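Beta-agarase B (Zobellia galactanivorans, PDB 4ATF) hydrolyses the beta-1,4-galactosidic linkages of agarose at random positions along the chain, with retention of anomeric configuration. Local coordinates at residues A87-G92 and N284-I289. The protein carries 1 engineered substitution. Sequence-based numbering, arbitrary orientation.
Sequences ATRKPG and NELSNI
The guanidinium of R89 has CD1 of L286 over one face. The methyl sits 3.6 Å above the plane, displaced from the centre of the group toward its NH1 end. Its nearest atom there is NH1, with L286 CD1 to R89 NH1 at 3.7 Å. The nitrogens of the group have partners outside the two segments. NH1 makes a salt bridge to D283 and a hydrogen bond to the carbonyl of P281. NH2 bonds to the carbonyl of D94. These three partners should restrict rotation of the flat group under the leucine.

The arginine chain starts with CG anti to the backbone N (chi1 -161°). It then bends at chi2 and chi3, which carries the guanidinium across to the helix 283-286. The two side chains cross at about a right angle. L286 CD1 also packs on the base of the arginine, 4.1 Å from R89 CB and 3.8 Å from R89 N.

The other methyl of L286 turns to A87. CD2 lies 4.3 Å from A87 CB and 4.1 Å from A87 O. L286 thus spans the end of strand 82-89, with P281 and N292 also against it. A87 and R89 both pack on I96 of the adjacent strand 96-103.

On the helix side, S287 OG donates a 2.6 Å hydrogen bond to N284 O. This link ties the serine side chain back to the carbonyl three residues earlier.

The contact joins the end of strand 82-89 in the GH16 beta-sandwich to the short helix before strand 293-306. Across it the chemistry is apolar, made by a buried leucine against an alanine and one guanidinium face. The arginine charge probably finds its balance in the salt bridge to D283, so the leucine can cover one face while NH1 and NH2 keep their polar partners, D283, P281 O and D94 O.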
ATOM      1  N   ALA A  87       7.841   5.046  13.441  1.00 15.54           N
ATOM      2  CA  ALA A  87       6.726   4.995  14.405  1.00 16.26           C
ATOM      3  C   ALA A  87       7.182   5.313  15.875  1.00 16.34           C
ATOM      4  O   ALA A  87       8.174   4.748  16.323  1.00 16.42           O
ATOM      5  CB  ALA A  87       6.095   3.575  14.368  1.00 15.09           C
ATOM      6  N   THR A  88       6.454   6.148  16.618  1.00 15.98           N
ATOM      7  CA  THR A  88       6.779   6.390  18.042  1.00 15.86           C
ATOM      8  C   THR A  88       5.470   6.406  18.835  1.00 16.36           C
ATOM      9  O   THR A  88       4.432   6.857  18.296  1.00 15.63           O
ATOM     10  CB  THR A  88       7.535   7.714  18.249  1.00 18.19           C
ATOM     11  OG1 THR A  88       6.777   8.792  17.651  1.00 18.50           O
ATOM     12  CG2 THR A  88       8.951   7.615  17.612  1.00 17.07           C
ATOM     13  N   ARG A  89       5.497   5.906  20.070  1.00 15.45           N
ATOM     14  CA  ARG A  89       4.312   6.002  20.963  1.00 17.22           C
ATOM     15  C   ARG A  89       3.890   7.462  21.190  1.00 18.86           C
ATOM     16  O   ARG A  89       4.721   8.361  21.462  1.00 18.33           O
ATOM     17  CB  ARG A  89       4.600   5.346  22.321  1.00 18.01           C
ATOM     18  CG  ARG A  89       3.331   4.997  23.123  1.00 18.96           C
ATOM     19  CD  ARG A  89       3.473   3.485  23.443  1.00 26.71           C
ATOM     20  NE  ARG A  89       2.544   2.855  22.634  1.00 23.27           N
ATOM     21  CZ  ARG A  89       2.474   1.576  22.254  1.00 20.58           C
ATOM     22  NH1 ARG A  89       3.341   0.564  22.543  1.00 18.04           N
ATOM     23  NH2 ARG A  89       1.440   1.345  21.501  1.00 16.42           N
ATOM     24  N   LYS A  90       2.597   7.724  21.031  1.00 18.35           N
ATOM     25  CA  LYS A  90       2.072   9.050  21.352  1.00 19.24           C
ATOM     26  C   LYS A  90       2.194   9.266  22.851  1.00 21.04           C
ATOM     27  O   LYS A  90       1.801   8.404  23.645  1.00 20.35           O
ATOM     28  CB  LYS A  90       0.613   9.190  20.891  1.00 18.88           C
ATOM     29  CG  LYS A  90      -0.036  10.543  21.223  1.00 21.33           C
ATOM     30  CD  LYS A  90      -1.454  10.613  20.642  1.00 21.57           C
ATOM     31  CE  LYS A  90      -2.169  11.926  21.072  1.00 25.14           C
ATOM     32  NZ  LYS A  90      -3.558  11.978  20.492  1.00 23.99           N
ATOM     33  N   PRO A  91       2.778  10.405  23.281  1.00 22.90           N
ATOM     34  CA  PRO A  91       2.948  10.528  24.753  1.00 24.62           C
ATOM     35  C   PRO A  91       1.595  10.451  25.485  1.00 25.39           C
ATOM     36  O   PRO A  91       0.611  11.059  25.017  1.00 24.53           O
ATOM     37  CB  PRO A  91       3.567  11.935  24.917  1.00 25.47           C
ATOM     38  CG  PRO A  91       4.292  12.174  23.555  1.00 25.39           C
ATOM     39  CD  PRO A  91       3.384  11.512  22.519  1.00 23.75           C
ATOM     40  N   GLY A  92       1.528   9.685  26.582  1.00 26.16           N
ATOM     41  CA  GLY A  92       0.296   9.547  27.402  1.00 27.35           C
ATOM     42  C   GLY A  92      -0.815   8.663  26.808  1.00 26.57           C
ATOM     43  O   GLY A  92      -1.965   8.715  27.260  1.00 27.20           O
ATOM     44  N   ASN A 284       8.924  -1.773  24.357  1.00 17.87           N
ATOM     45  CA  ASN A 284      10.246  -2.364  24.141  1.00 19.90           C
ATOM     46  C   ASN A 284      10.618  -2.481  22.633  1.00 18.51           C
ATOM     47  O   ASN A 284      11.744  -2.162  22.217  1.00 17.69           O
ATOM     48  CB  ASN A 284      10.321  -3.751  24.848  1.00 20.29           C
ATOM     49  CG  ASN A 284      11.750  -4.322  24.904  1.00 24.34           C
ATOM     50  OD1 ASN A 284      12.719  -3.611  25.187  1.00 26.01           O
ATOM     51  ND2 ASN A 284      11.875  -5.603  24.622  1.00 25.09           N
ATOM     52  N   GLU A 285       9.665  -2.941  21.807  1.00 16.89           N
ATOM     53  CA  GLU A 285       9.898  -3.097  20.378  1.00 15.66           C
ATOM     54  C   GLU A 285      10.025  -1.756  19.667  1.00 16.19           C
ATOM     55  O   GLU A 285      10.820  -1.648  18.708  1.00 16.24           O
ATOM     56  CB  GLU A 285       8.773  -3.915  19.715  1.00 14.45           C
ATOM     57  CG  GLU A 285       8.877  -5.489  20.107  1.00 13.68           C
ATOM     58  CD  GLU A 285       7.688  -6.250  19.598  1.00 17.38           C
ATOM     59  OE1 GLU A 285       6.541  -5.706  19.668  1.00 18.33           O
ATOM     60  OE2 GLU A 285       7.864  -7.391  19.138  1.00 17.93           O
ATOM     61  N   LEU A 286       9.265  -0.753  20.116  1.00 15.03           N
ATOM     62  CA  LEU A 286       9.374   0.590  19.513  1.00 16.59           C
ATOM     63  C   LEU A 286      10.723   1.287  19.840  1.00 18.64           C
ATOM     64  O   LEU A 286      11.091   2.242  19.161  1.00 17.73           O
ATOM     65  CB  LEU A 286       8.228   1.522  19.965  1.00 16.05           C
ATOM     66  CG  LEU A 286       6.834   1.137  19.419  1.00 14.92           C
ATOM     67  CD1 LEU A 286       5.686   2.061  20.074  1.00 16.31           C
ATOM     68  CD2 LEU A 286       6.781   1.194  17.896  1.00 14.70           C
ATOM     69  N   SER A 287      11.412   0.849  20.883  1.00 19.30           N
ATOM     70  CA  SER A 287      12.728   1.374  21.196  1.00 21.25           C
ATOM     71  C   SER A 287      13.756   1.093  20.057  1.00 22.25           C
ATOM     72  O   SER A 287      14.841   1.735  20.035  1.00 24.15           O
ATOM     73  CB  SER A 287      13.239   0.868  22.571  1.00 22.16           C
ATOM     74  OG  SER A 287      13.748  -0.447  22.433  0.70 19.71           O
ATOM     75  N   ASN A 288      13.480   0.143  19.158  1.00 20.20           N
ATOM     76  CA  ASN A 288      14.386  -0.106  18.034  1.00 19.06           C
ATOM     77  C   ASN A 288      13.804   0.681  16.857  1.00 19.19           C
ATOM     78  O   ASN A 288      12.794   0.264  16.286  1.00 16.48           O
ATOM     79  CB  ASN A 288      14.643  -1.616  17.743  1.00 18.83           C
ATOM     80  CG  ASN A 288      15.716  -1.844  16.650  1.00 20.26           C
ATOM     81  OD1 ASN A 288      15.586  -1.359  15.536  1.00 19.22           O
ATOM     82  ND2 ASN A 288      16.783  -2.577  16.988  1.00 19.75           N
ATOM     83  N   ILE A 289      14.404   1.861  16.565  1.00 19.73           N
ATOM     84  CA  ILE A 289      13.950   2.736  15.480  1.00 20.26           C
ATOM     85  C   ILE A 289      14.067   2.062  14.106  1.00 19.99           C
ATOM     86  O   ILE A 289      13.129   2.161  13.293  1.00 19.19           O
ATOM     87  CB  ILE A 289      14.719   4.120  15.423  1.00 22.05           C
ATOM     88  CG1 ILE A 289      14.613   4.900  16.724  1.00 27.35           C
ATOM     89  CG2 ILE A 289      14.241   4.991  14.207  1.00 21.81           C
ATOM     90  CD1 ILE A 289      13.171   5.216  17.082  1.00 31.82           C
TER